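COPII coat assembly protein SEC16 (Saccharomyces cerevisiae, PDB 3MZK) helps initiate assembly of the COPII coat that forms transport vesicles at the endoplasmic reticulum and selects their cargo, and also takes part in autophagy. Local coordinates at residues D99-Q104 with K121-S126; Q246-N251 with I282-F287; E250-I255 with S298-I303; A257-N262 with P275-F280. One frame throughout, in Å; residues are numbered along the deposited sequence.

Interaction 1 (D99-Q104 with K121-S126)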
loop_
_atom_site.group_PDB
_atom_site.type_symbol
_atom_site.label_atom_id
_atom_site.label_comp_id
_atom_site.label_asym_id
_atom_site.label_seq_id
_atom_site.Cartn_x
_atom_site.Cartn_y
_atom_site.Cartn_z
ATOM N N ASP B 99 21.315 1.939 35.671
ATOM C CA ASP B 99 20.437 2.364 34.584
ATOM C C ASP B 99 19.219 1.448 34.494
ATOM O O ASP B 99 19.348 0.254 34.234
ATOM C CB ASP B 99 21.199 2.374 33.257
ATOM C CG ASP B 99 20.405 3.011 32.126
ATOM O OD1 ASP B 99 19.160 2.872 32.106
ATOM O OD2 ASP B 99 21.026 3.652 31.250
ATOM N N MET B 100 18.034 2.015 34.703
ATOM C CA MET B 100 16.821 1.216 34.822
ATOM C C MET B 100 15.947 1.253 33.572
ATOM O O MET B 100 14.821 0.763 33.590
ATOM C CB MET B 100 16.015 1.686 36.030
ATOM C CG MET B 100 16.830 1.796 37.310
ATOM S SD MET B 100 17.321 0.196 37.964
ATOM C CE MET B 100 15.723 -0.567 38.224
ATOM N N THR B 101 16.468 1.829 32.492
ATOM C CA THR B 101 15.734 1.919 31.237
ATOM C C THR B 101 15.094 0.587 30.828
ATOM O O THR B 101 13.873 0.501 30.674
ATOM C CB THR B 101 16.637 2.414 30.088
ATOM O OG1 THR B 101 17.135 3.724 30.392
ATOM C CG2 THR B 101 15.861 2.458 28.772
ATOM N N ILE B 102 15.922 -0.440 30.648
ATOM C CA ILE B 102 15.446 -1.751 30.210
ATOM C C ILE B 102 14.444 -2.363 31.186
ATOM O O ILE B 102 13.423 -2.920 30.779
ATOM C CB ILE B 102 16.616 -2.733 30.009
ATOM C CG1 ILE B 102 17.478 -2.292 28.827
ATOM C CG2 ILE B 102 16.104 -4.149 29.794
ATOM C CD1 ILE B 102 18.788 -3.026 28.737
ATOM N N TRP B 103 14.748 -2.269 32.475
ATOM C CA TRP B 103 13.821 -2.713 33.504
ATOM C C TRP B 103 12.439 -2.109 33.265
ATOM O O TRP B 103 11.446 -2.823 33.120
ATOM C CB TRP B 103 14.323 -2.294 34.887
ATOM C CG TRP B 103 15.322 -3.225 35.495
ATOM C CD1 TRP B 103 16.622 -2.948 35.807
ATOM C CD2 TRP B 103 15.100 -4.588 35.875
ATOM N NE1 TRP B 103 17.222 -4.055 36.358
ATOM C CE2 TRP B 103 16.309 -5.074 36.409
ATOM C CE3 TRP B 103 13.996 -5.441 35.813
ATOM C CZ2 TRP B 103 16.444 -6.377 36.878
ATOM C CZ3 TRP B 103 14.134 -6.736 36.280
ATOM C CH2 TRP B 103 15.348 -7.190 36.808
ATOM N N GLN B 104 12.396 -0.783 33.214
ATOM C CA GLN B 104 11.141 -0.051 33.133
ATOM C C GLN B 104 10.458 -0.210 31.781
ATOM O O GLN B 104 9.226 -0.182 31.691
ATOM C CB GLN B 104 11.378 1.424 33.453
ATOM C CG GLN B 104 11.744 1.664 34.910
ATOM C CD GLN B 104 12.340 3.033 35.154
ATOM O OE1 GLN B 104 13.038 3.585 34.303
ATOM N NE2 GLN B 104 12.069 3.588 36.326
ATOM N N LYS B 121 9.348 9.452 26.997
ATOM C CA LYS B 121 9.667 10.159 28.238
ATOM C C LYS B 121 10.574 9.334 29.138
ATOM O O LYS B 121 11.335 9.877 29.934
ATOM C CB LYS B 121 8.389 10.539 28.992
ATOM N N LEU B 122 10.479 8.015 29.012
ATOM C CA LEU B 122 11.334 7.116 29.777
ATOM C C LEU B 122 12.786 7.254 29.337
ATOM O O LEU B 122 13.675 7.380 30.170
ATOM C CB LEU B 122 10.862 5.673 29.627
ATOM C CG LEU B 122 11.732 4.603 30.279
ATOM C CD1 LEU B 122 11.872 4.856 31.771
ATOM C CD2 LEU B 122 11.147 3.229 30.018
ATOM N N LEU B 123 13.021 7.237 28.027
ATOM C CA LEU B 123 14.360 7.431 27.484
ATOM C C LEU B 123 14.930 8.782 27.873
ATOM O O LEU B 123 16.091 8.889 28.261
ATOM C CB LEU B 123 14.354 7.319 25.960
ATOM C CG LEU B 123 14.073 5.946 25.357
ATOM C CD1 LEU B 123 14.026 6.025 23.845
ATOM C CD2 LEU B 123 15.121 4.948 25.799
ATOM N N TYR B 124 14.108 9.819 27.769
ATOM C CA TYR B 124 14.594 11.183 27.931
ATOM C C TYR B 124 13.520 12.088 28.507
ATOM O O TYR B 124 12.458 12.261 27.906
ATOM C CB TYR B 124 15.055 11.718 26.576
ATOM C CG TYR B 124 15.707 13.077 26.614
ATOM C CD1 TYR B 124 17.020 13.231 27.044
ATOM C CD2 TYR B 124 15.018 14.207 26.188
ATOM C CE1 TYR B 124 17.624 14.476 27.063
ATOM C CE2 TYR B 124 15.611 15.458 26.203
ATOM C CZ TYR B 124 16.911 15.587 26.641
ATOM O OH TYR B 124 17.498 16.831 26.655
ATOM N N ASN B 125 13.794 12.656 29.676
ATOM C CA ASN B 125 12.871 13.599 30.291
ATOM C C ASN B 125 12.856 14.906 29.522
ATOM O O ASN B 125 13.841 15.640 29.512
ATOM C CB ASN B 125 13.257 13.876 31.737
ATOM C CG ASN B 125 12.365 14.918 32.377
ATOM O OD1 ASN B 125 11.174 14.991 32.076
ATOM N ND2 ASN B 125 12.937 15.744 33.250
ATOM N N SER B 126 11.733 15.200 28.879
ATOM C CA SER B 126 11.638 16.379 28.027
ATOM C C SER B 126 11.210 17.622 28.800
ATOM O O SER B 126 11.183 18.720 28.252
ATOM C CB SER B 126 10.680 16.125 26.857
ATOM O OG SER B 126 9.360 15.888 27.313
#
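T101, whose methyl meets L123 across the contact, grips D99 OD1 twice at the start of its helix. Its hydroxyl OG1 donates to D99 OD1 over 2.8 Å on its syn lone pair. Its backbone N donates to the same D99 OD1 over 2.9 Å, nearly along the C-O axis and fairly straight (164° at the hydrogen), which makes an Asx turn. Beside the backbone N (chi1 -61°), OG1 is placed to reach that oxygen, while CG2 lies on another branch and touches L123 CD2 at 3.9 Å, the two side chains set roughly perpendicular. One turn on, Q104 lies across L122. Q104 CB is 3.9 Å from both L122 CD1 and L122 CD2, and L122 CD2 also comes to the backbone carbonyl of T101. Between the two segments, then, the contact is mostly aliphatic; none of the polar bonds joins 99-104 to 121-126. The second carboxylate oxygen, D99 OD2, forms a salt bridge with K253, so one aspartate ties the start of helix 101-111 to helix 252-261. Helix 294-303 adds T299, which T101 and L123 both touch, and M100 and W103 pack on helix 77-94.

Interaction 2 (Q246-N251 with I282-F287)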
loop_
_atom_site.group_PDB
_atom_site.type_symbol
_atom_site.label_atom_id
_atom_site.label_comp_id
_atom_site.label_asym_id
_atom_site.label_seq_id
_atom_site.Cartn_x
_atom_site.Cartn_y
_atom_site.Cartn_z
ATOM N N GLN B 246 30.361 9.875 17.429
ATOM C CA GLN B 246 30.535 10.076 18.862
ATOM C C GLN B 246 29.311 10.787 19.421
ATOM O O GLN B 246 28.842 10.470 20.514
ATOM C CB GLN B 246 31.802 10.881 19.152
ATOM N N TRP B 247 28.789 11.745 18.662
ATOM C CA TRP B 247 27.584 12.456 19.063
ATOM C C TRP B 247 26.389 11.512 19.136
ATOM O O TRP B 247 25.637 11.520 20.110
ATOM C CB TRP B 247 27.288 13.602 18.094
ATOM C CG TRP B 247 25.888 14.126 18.194
ATOM C CD1 TRP B 247 25.407 15.012 19.113
ATOM C CD2 TRP B 247 24.787 13.797 17.338
ATOM N NE1 TRP B 247 24.073 15.256 18.884
ATOM C CE2 TRP B 247 23.669 14.523 17.799
ATOM C CE3 TRP B 247 24.638 12.961 16.229
ATOM C CZ2 TRP B 247 22.420 14.435 17.188
ATOM C CZ3 TRP B 247 23.397 12.875 15.624
ATOM C CH2 TRP B 247 22.304 13.608 16.105
ATOM N N ALA B 248 26.228 10.695 18.100
ATOM C CA ALA B 248 25.090 9.789 17.999
ATOM C C ALA B 248 25.075 8.760 19.118
ATOM O O ALA B 248 24.027 8.486 19.706
ATOM C CB ALA B 248 25.084 9.096 16.646
ATOM N N SER B 249 26.237 8.187 19.408
ATOM C CA SER B 249 26.327 7.156 20.434
ATOM C C SER B 249 26.230 7.759 21.833
ATOM O O SER B 249 25.772 7.108 22.768
ATOM C CB SER B 249 27.618 6.350 20.281
ATOM O OG SER B 249 28.757 7.183 20.402
ATOM N N GLU B 250 26.653 9.011 21.968
ATOM C CA GLU B 250 26.606 9.684 23.259
ATOM C C GLU B 250 25.204 10.195 23.587
ATOM O O GLU B 250 24.838 10.304 24.755
ATOM C CB GLU B 250 27.623 10.826 23.310
ATOM N N ASN B 251 24.416 10.497 22.556
ATOM C CA ASN B 251 23.075 11.049 22.755
ATOM C C ASN B 251 21.944 10.168 22.238
ATOM O O ASN B 251 20.859 10.666 21.946
ATOM C CB ASN B 251 22.962 12.434 22.116
ATOM C CG ASN B 251 23.888 13.443 22.753
ATOM O OD1 ASN B 251 23.510 14.143 23.692
ATOM N ND2 ASN B 251 25.112 13.521 22.249
ATOM N N ILE B 282 16.207 -0.580 14.138
ATOM C CA ILE B 282 17.125 -1.663 13.842
ATOM C C ILE B 282 18.460 -1.141 13.303
ATOM O O ILE B 282 19.519 -1.500 13.811
ATOM C CB ILE B 282 16.493 -2.657 12.877
ATOM C CG1 ILE B 282 15.202 -3.202 13.490
ATOM C CG2 ILE B 282 17.464 -3.777 12.562
ATOM C CD1 ILE B 282 14.428 -4.117 12.573
ATOM N N GLU B 283 18.412 -0.283 12.291
ATOM C CA GLU B 283 19.629 0.320 11.751
ATOM C C GLU B 283 20.483 0.976 12.833
ATOM O O GLU B 283 21.706 0.844 12.841
ATOM C CB GLU B 283 19.281 1.347 10.677
ATOM C CG GLU B 283 18.889 0.723 9.360
ATOM C CD GLU B 283 20.017 -0.079 8.762
ATOM O OE1 GLU B 283 21.145 0.453 8.695
ATOM O OE2 GLU B 283 19.785 -1.243 8.373
ATOM N N PHE B 284 19.825 1.686 13.742
ATOM C CA PHE B 284 20.512 2.407 14.804
ATOM C C PHE B 284 20.951 1.447 15.913
ATOM O O PHE B 284 21.975 1.661 16.566
ATOM C CB PHE B 284 19.601 3.500 15.372
ATOM C CG PHE B 284 20.317 4.503 16.228
ATOM C CD1 PHE B 284 19.634 5.217 17.194
ATOM C CD2 PHE B 284 21.667 4.742 16.058
ATOM C CE1 PHE B 284 20.288 6.145 17.984
ATOM C CE2 PHE B 284 22.324 5.664 16.843
ATOM C CZ PHE B 284 21.633 6.368 17.806
ATOM N N GLY B 285 20.168 0.392 16.123
ATOM C CA GLY B 285 20.522 -0.647 17.074
ATOM C C GLY B 285 21.728 -1.460 16.629
ATOM O O GLY B 285 22.378 -2.114 17.440
ATOM N N ILE B 286 22.016 -1.422 15.330
ATOM C CA ILE B 286 23.190 -2.078 14.775
ATOM C C ILE B 286 24.411 -1.206 15.011
ATOM O O ILE B 286 25.419 -1.659 15.542
ATOM C CB ILE B 286 23.034 -2.321 13.265
ATOM C CG1 ILE B 286 22.141 -3.535 13.014
ATOM C CG2 ILE B 286 24.389 -2.520 12.611
ATOM C CD1 ILE B 286 21.671 -3.651 11.591
ATOM N N PHE B 287 24.306 0.055 14.617
ATOM C CA PHE B 287 25.373 1.017 14.840
ATOM C C PHE B 287 25.881 0.958 16.275
ATOM O O PHE B 287 27.086 0.907 16.514
ATOM C CB PHE B 287 24.881 2.428 14.515
ATOM C CG PHE B 287 25.744 3.517 15.073
ATOM C CD1 PHE B 287 26.900 3.904 14.419
ATOM C CD2 PHE B 287 25.395 4.162 16.246
ATOM C CE1 PHE B 287 27.693 4.910 14.930
ATOM C CE2 PHE B 287 26.185 5.167 16.763
ATOM C CZ PHE B 287 27.335 5.542 16.104
#
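F284 and F287, one turn apart on helix 275-290, both bring their rings to A248 but present themselves differently. F284 comes in end-on: the peptide oxygen A248 O lies at the edge of its ring, near the ring plane, 3.7 Å from F284 CZ. F287 meets the same turn obliquely, its CE2 lying 4.1 Å from A248 CB and 4.0 Å from S249 CB. Each ring is carried outward by a CG anti to its own backbone N (chi1 -166° for F284, 163° for F287). The short helical segments run at 104° to each other, their axes 11.4 Å apart, a distance spanned by large rings on one side and small residues on the other; this is near-perpendicular helix packing inside the all-helical Sec23-binding domain. Just beyond the touching turn, N251 follows the last turn of helix 242-250 and stands at the N-cap position of the next. Its ND2 folds back to W247 O at 3.0 Å, in the carbonyl plane and on a lone pair, and W247 O also accepts from N251 N. S249 turns its hydroxyl back to the carbonyl of S245, while its CB touches F287 CE2. Around the rings, F238 meets F287 edge to face, while F280 and W252 lie against F284. The contact is therefore held by dispersion, with perhaps a weak electrostatic gain where the slightly positive rim of F284 faces a carbonyl oxygen; the hydrogen bonds are made locally along each helix, and none joins the two segments.

Interaction 3 (E250-I255 with S298-I303)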
loop_
_atom_site.group_PDB
_atom_site.type_symbol
_atom_site.label_atom_id
_atom_site.label_comp_id
_atom_site.label_asym_id
_atom_site.label_seq_id
_atom_site.Cartn_x
_atom_site.Cartn_y
_atom_site.Cartn_z
ATOM N N GLU B 250 26.653 9.011 21.968
ATOM C CA GLU B 250 26.606 9.684 23.259
ATOM C C GLU B 250 25.204 10.195 23.587
ATOM O O GLU B 250 24.838 10.304 24.755
ATOM C CB GLU B 250 27.623 10.826 23.310
ATOM N N ASN B 251 24.416 10.497 22.556
ATOM C CA ASN B 251 23.075 11.049 22.755
ATOM C C ASN B 251 21.944 10.168 22.238
ATOM O O ASN B 251 20.859 10.666 21.946
ATOM C CB ASN B 251 22.962 12.434 22.116
ATOM C CG ASN B 251 23.888 13.443 22.753
ATOM O OD1 ASN B 251 23.510 14.143 23.692
ATOM N ND2 ASN B 251 25.112 13.521 22.249
ATOM N N TRP B 252 22.188 8.865 22.137
ATOM C CA TRP B 252 21.211 7.957 21.545
ATOM C C TRP B 252 19.862 8.006 22.249
ATOM O O TRP B 252 18.820 7.836 21.622
ATOM C CB TRP B 252 21.734 6.520 21.532
ATOM C CG TRP B 252 21.799 5.870 22.887
ATOM C CD1 TRP B 252 22.844 5.904 23.764
ATOM C CD2 TRP B 252 20.781 5.078 23.511
ATOM N NE1 TRP B 252 22.539 5.188 24.895
ATOM C CE2 TRP B 252 21.278 4.670 24.765
ATOM C CE3 TRP B 252 19.497 4.678 23.133
ATOM C CZ2 TRP B 252 20.540 3.883 25.640
ATOM C CZ3 TRP B 252 18.763 3.896 24.007
ATOM C CH2 TRP B 252 19.286 3.506 25.243
ATOM N N LYS B 253 19.879 8.241 23.554
ATOM C CA LYS B 253 18.645 8.260 24.326
ATOM C C LYS B 253 17.667 9.349 23.874
ATOM O O LYS B 253 16.487 9.076 23.663
ATOM C CB LYS B 253 18.948 8.390 25.816
ATOM C CG LYS B 253 19.161 7.066 26.503
ATOM C CD LYS B 253 19.363 7.261 27.989
ATOM C CE LYS B 253 19.625 5.952 28.702
ATOM N NZ LYS B 253 19.919 6.201 30.132
ATOM N N SER B 254 18.162 10.576 23.731
ATOM C CA SER B 254 17.322 11.697 23.321
ATOM C C SER B 254 16.951 11.613 21.845
ATOM O O SER B 254 15.904 12.104 21.433
ATOM C CB SER B 254 18.015 13.028 23.621
ATOM O OG SER B 254 19.301 13.079 23.029
ATOM N N ILE B 255 17.819 10.990 21.055
ATOM C CA ILE B 255 17.568 10.813 19.629
ATOM C C ILE B 255 16.364 9.904 19.391
ATOM O O ILE B 255 15.404 10.285 18.733
ATOM C CB ILE B 255 18.790 10.218 18.912
ATOM C CG1 ILE B 255 19.980 11.172 19.006
ATOM C CG2 ILE B 255 18.460 9.918 17.465
ATOM C CD1 ILE B 255 21.222 10.669 18.303
ATOM N N SER B 298 20.166 -3.210 22.523
ATOM C CA SER B 298 19.086 -4.073 22.992
ATOM C C SER B 298 17.835 -3.284 23.342
ATOM O O SER B 298 16.720 -3.755 23.135
ATOM C CB SER B 298 19.531 -4.896 24.205
ATOM O OG SER B 298 20.454 -5.893 23.820
ATOM N N THR B 299 18.023 -2.087 23.886
ATOM C CA THR B 299 16.896 -1.202 24.170
ATOM C C THR B 299 16.106 -0.941 22.882
ATOM O O THR B 299 14.890 -1.140 22.841
ATOM C CB THR B 299 17.364 0.129 24.806
ATOM O OG1 THR B 299 18.143 -0.146 25.976
ATOM C CG2 THR B 299 16.184 0.988 25.199
ATOM N N LEU B 300 16.800 -0.526 21.825
ATOM C CA LEU B 300 16.140 -0.264 20.546
ATOM C C LEU B 300 15.433 -1.497 19.994
ATOM O O LEU B 300 14.312 -1.397 19.501
ATOM C CB LEU B 300 17.117 0.302 19.509
ATOM C CG LEU B 300 17.972 1.487 19.971
ATOM C CD1 LEU B 300 18.539 2.242 18.781
ATOM C CD2 LEU B 300 17.166 2.419 20.862
ATOM N N PHE B 301 16.081 -2.656 20.086
ATOM C CA PHE B 301 15.508 -3.906 19.582
ATOM C C PHE B 301 14.236 -4.279 20.333
ATOM O O PHE B 301 13.267 -4.759 19.735
ATOM C CB PHE B 301 16.523 -5.055 19.672
ATOM C CG PHE B 301 17.710 -4.892 18.766
ATOM C CD1 PHE B 301 17.608 -4.167 17.588
ATOM C CD2 PHE B 301 18.932 -5.459 19.098
ATOM C CE1 PHE B 301 18.708 -4.016 16.748
ATOM C CE2 PHE B 301 20.038 -5.311 18.262
ATOM C CZ PHE B 301 19.925 -4.590 17.085
ATOM N N ILE B 302 14.252 -4.062 21.645
ATOM C CA ILE B 302 13.081 -4.293 22.484
ATOM C C ILE B 302 11.905 -3.410 22.058
ATOM O O ILE B 302 10.788 -3.894 21.844
ATOM C CB ILE B 302 13.404 -4.025 23.961
ATOM C CG1 ILE B 302 14.368 -5.089 24.488
ATOM C CG2 ILE B 302 12.135 -4.005 24.792
ATOM C CD1 ILE B 302 15.057 -4.712 25.788
ATOM N N ILE B 303 12.160 -2.111 21.935
ATOM C CA ILE B 303 11.132 -1.182 21.485
ATOM C C ILE B 303 10.602 -1.598 20.121
ATOM O O ILE B 303 9.406 -1.502 19.856
ATOM C CB ILE B 303 11.668 0.253 21.394
ATOM C CG1 ILE B 303 12.155 0.729 22.760
ATOM C CG2 ILE B 303 10.597 1.188 20.870
ATOM C CD1 ILE B 303 12.875 2.055 22.711
#
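W252 lays the far end of its indole against two consecutive residues of helix 294-303. Its CZ3 is 3.8 Å from L300 CD2, and its CH2 is 3.9 Å from both T299 CB and T299 OG1. Both partners meet the ring obliquely; the T299 side chain crosses that of W252 at about a right angle. T299 OG1, though near CH2, has its polar partner in the carbonyl of A295, one turn back. The indole's reach comes from a first torsion that sets CG between the backbone N and the carbonyl carbon (chi1 71°). On one ring face sits K253 CG, 3.5 Å above the plane and offset toward the rim. Farther out, F284 of helix 275-290 touches L300, closing the group from a third helix. The backbone carrying W252 is fixed by the start of its helix: N251 O accepts from I255 N at 3.2 Å and from S254 OG at 3.1 Å, the hydroxyl tilted from the carbonyl plane. Replacing the indole with an alanine here would probably open a gap between T299, L300 and F284 and deprive K253 CG of the ring face it sits over. Short helices packed through largely apolar side chains are characteristic of the helical solenoid, and both helices belong to the Sec23-binding domain of Sec16, whose family is classed as ACE1-Sec16-like, after ancestral coatomer element 1.

Interaction 4 (A257-N262 with P275-F280)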
loop_
_atom_site.group_PDB
_atom_site.type_symbol
_atom_site.label_atom_id
_atom_site.label_comp_id
_atom_site.label_asym_id
_atom_site.label_seq_id
_atom_site.Cartn_x
_atom_site.Cartn_y
_atom_site.Cartn_z
ATOM N N ALA B 257 14.179 9.072 21.528
ATOM C CA ALA B 257 13.036 9.698 22.190
ATOM C C ALA B 257 12.361 10.727 21.289
ATOM O O ALA B 257 11.138 10.839 21.274
ATOM C CB ALA B 257 13.460 10.335 23.510
ATOM N N ALA B 258 13.166 11.469 20.537
ATOM C CA ALA B 258 12.645 12.452 19.598
ATOM C C ALA B 258 11.822 11.775 18.511
ATOM O O ALA B 258 10.730 12.235 18.168
ATOM C CB ALA B 258 13.772 13.260 18.981
ATOM N N VAL B 259 12.348 10.680 17.971
ATOM C CA VAL B 259 11.651 9.946 16.923
ATOM C C VAL B 259 10.316 9.396 17.414
ATOM O O VAL B 259 9.286 9.583 16.770
ATOM C CB VAL B 259 12.511 8.797 16.366
ATOM C CG1 VAL B 259 11.678 7.894 15.475
ATOM C CG2 VAL B 259 13.703 9.352 15.607
ATOM N N LEU B 260 10.334 8.729 18.562
ATOM C CA LEU B 260 9.127 8.096 19.088
ATOM C C LEU B 260 8.012 9.102 19.368
ATOM O O LEU B 260 6.845 8.848 19.071
ATOM C CB LEU B 260 9.442 7.279 20.348
ATOM C CG LEU B 260 10.417 6.115 20.151
ATOM C CD1 LEU B 260 10.643 5.365 21.454
ATOM C CD2 LEU B 260 9.928 5.168 19.062
ATOM N N ILE B 261 8.379 10.247 19.934
ATOM C CA ILE B 261 7.392 11.237 20.351
ATOM C C ILE B 261 6.770 11.943 19.152
ATOM O O ILE B 261 5.764 12.630 19.288
ATOM C CB ILE B 261 8.000 12.277 21.314
ATOM C CG1 ILE B 261 6.920 12.861 22.224
ATOM C CG2 ILE B 261 8.729 13.362 20.542
ATOM C CD1 ILE B 261 7.472 13.740 23.334
ATOM N N ASN B 262 7.367 11.763 17.980
ATOM C CA ASN B 262 6.854 12.372 16.760
ATOM C C ASN B 262 6.077 11.392 15.895
ATOM O O ASN B 262 5.736 11.696 14.753
ATOM C CB ASN B 262 7.989 12.986 15.944
ATOM C CG ASN B 262 8.469 14.293 16.517
ATOM O OD1 ASN B 262 7.669 15.159 16.858
ATOM N ND2 ASN B 262 9.779 14.442 16.638
ATOM N N PRO B 275 6.611 1.447 9.770
ATOM C CA PRO B 275 7.774 0.809 9.143
ATOM C C PRO B 275 9.038 1.673 9.130
ATOM O O PRO B 275 10.116 1.165 9.430
ATOM C CB PRO B 275 7.287 0.538 7.721
ATOM C CG PRO B 275 5.819 0.315 7.885
ATOM C CD PRO B 275 5.381 1.245 8.983
ATOM N N VAL B 276 8.914 2.952 8.794
ATOM C CA VAL B 276 10.078 3.837 8.721
ATOM C C VAL B 276 10.760 3.999 10.075
ATOM O O VAL B 276 11.972 4.192 10.155
ATOM C CB VAL B 276 9.704 5.238 8.195
ATOM C CG1 VAL B 276 9.282 5.158 6.746
ATOM C CG2 VAL B 276 8.610 5.838 9.054
ATOM N N VAL B 277 9.967 3.939 11.138
ATOM C CA VAL B 277 10.498 4.030 12.487
ATOM C C VAL B 277 11.138 2.695 12.865
ATOM O O VAL B 277 12.133 2.644 13.590
ATOM C CB VAL B 277 9.399 4.418 13.500
ATOM C CG1 VAL B 277 9.968 4.511 14.911
ATOM C CG2 VAL B 277 8.776 5.739 13.111
ATOM N N LEU B 278 10.568 1.614 12.351
ATOM C CA LEU B 278 11.136 0.299 12.582
ATOM C C LEU B 278 12.525 0.186 11.953
ATOM O O LEU B 278 13.449 -0.290 12.604
ATOM C CB LEU B 278 10.205 -0.805 12.073
ATOM C CG LEU B 278 10.656 -2.216 12.459
ATOM C CD1 LEU B 278 10.961 -2.282 13.951
ATOM C CD2 LEU B 278 9.619 -3.257 12.071
ATOM N N GLU B 279 12.680 0.623 10.702
ATOM C CA GLU B 279 13.998 0.621 10.068
ATOM C C GLU B 279 15.001 1.376 10.929
ATOM O O GLU B 279 16.104 0.897 11.184
ATOM C CB GLU B 279 13.967 1.262 8.685
ATOM C CG GLU B 279 13.002 0.647 7.690
ATOM C CD GLU B 279 12.987 1.406 6.370
ATOM O OE1 GLU B 279 14.079 1.805 5.909
ATOM O OE2 GLU B 279 11.891 1.618 5.805
ATOM N N PHE B 280 14.609 2.566 11.372
ATOM C CA PHE B 280 15.486 3.404 12.179
ATOM C C PHE B 280 15.962 2.711 13.453
ATOM O O PHE B 280 17.123 2.832 13.840
ATOM C CB PHE B 280 14.797 4.719 12.543
ATOM C CG PHE B 280 15.430 5.421 13.698
ATOM C CD1 PHE B 280 16.623 6.099 13.541
ATOM C CD2 PHE B 280 14.849 5.384 14.949
ATOM C CE1 PHE B 280 17.216 6.737 14.610
ATOM C CE2 PHE B 280 15.441 6.018 16.019
ATOM C CZ PHE B 280 16.624 6.694 15.847
#
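V259 and F280 are brought together by first torsions of the same kind: V259 CG1 is anti to the backbone N (chi1 169°), and so is F280 CG (chi1 162°). In this setting the valine's two methyls have different main partners. V259 CG2 stands over one face of the F280 ring, a CH-pi contact 4.1 Å from the centroid and 24° off the ring normal, displaced toward the rim near CE2 and CZ. V259 CG1 turns to V277 CG1 at 3.8 Å, the two valines lying antiparallel, side by side. L260 adds its CD2, 4.2 Å from V277 CG1. The helices run nearly antiparallel, and the loop joining them contains no helix. A serine in place of F280 would probably leave V259 CG2 without the face it covers and open a gap toward L222 and V226 of helix 214-226, which also touch the ring. At the end of helix 252-261, N262 makes weak hydrogen bonds to H166 and L161 of the second subunit. Everything that meets between 257-262 and 275-280 is apolar and buried, so the pairing depends on shape and dispersion, and the polar links to the second subunit come from N262, at the margin.

Overall arrangement
All four contacts lie in the middle of the helical solenoid. Interactions 2, 3 and 4 are buried, with interaction 3 closest to the chain centre; interaction 1 is only partly buried. Helix 252-261 serves interactions 3 and 4 at different turns, and helix 275-290 serves interactions 2 and 4. Interactions 2 and 3 touch directly through F284 with W252 and L300, sharing the junction E250-N251. L123 and Y124 join interaction 1 to interaction 4. Chemistry differs with place: interactions 2 and 3 set aromatic rings against small or aliphatic groups, interaction 4 adds valine and leucine methyls round a single ring, and a charge pair, D99 with K253, ties interaction 1 to interaction 3. Interactions 1 and 4 both reach the second subunit.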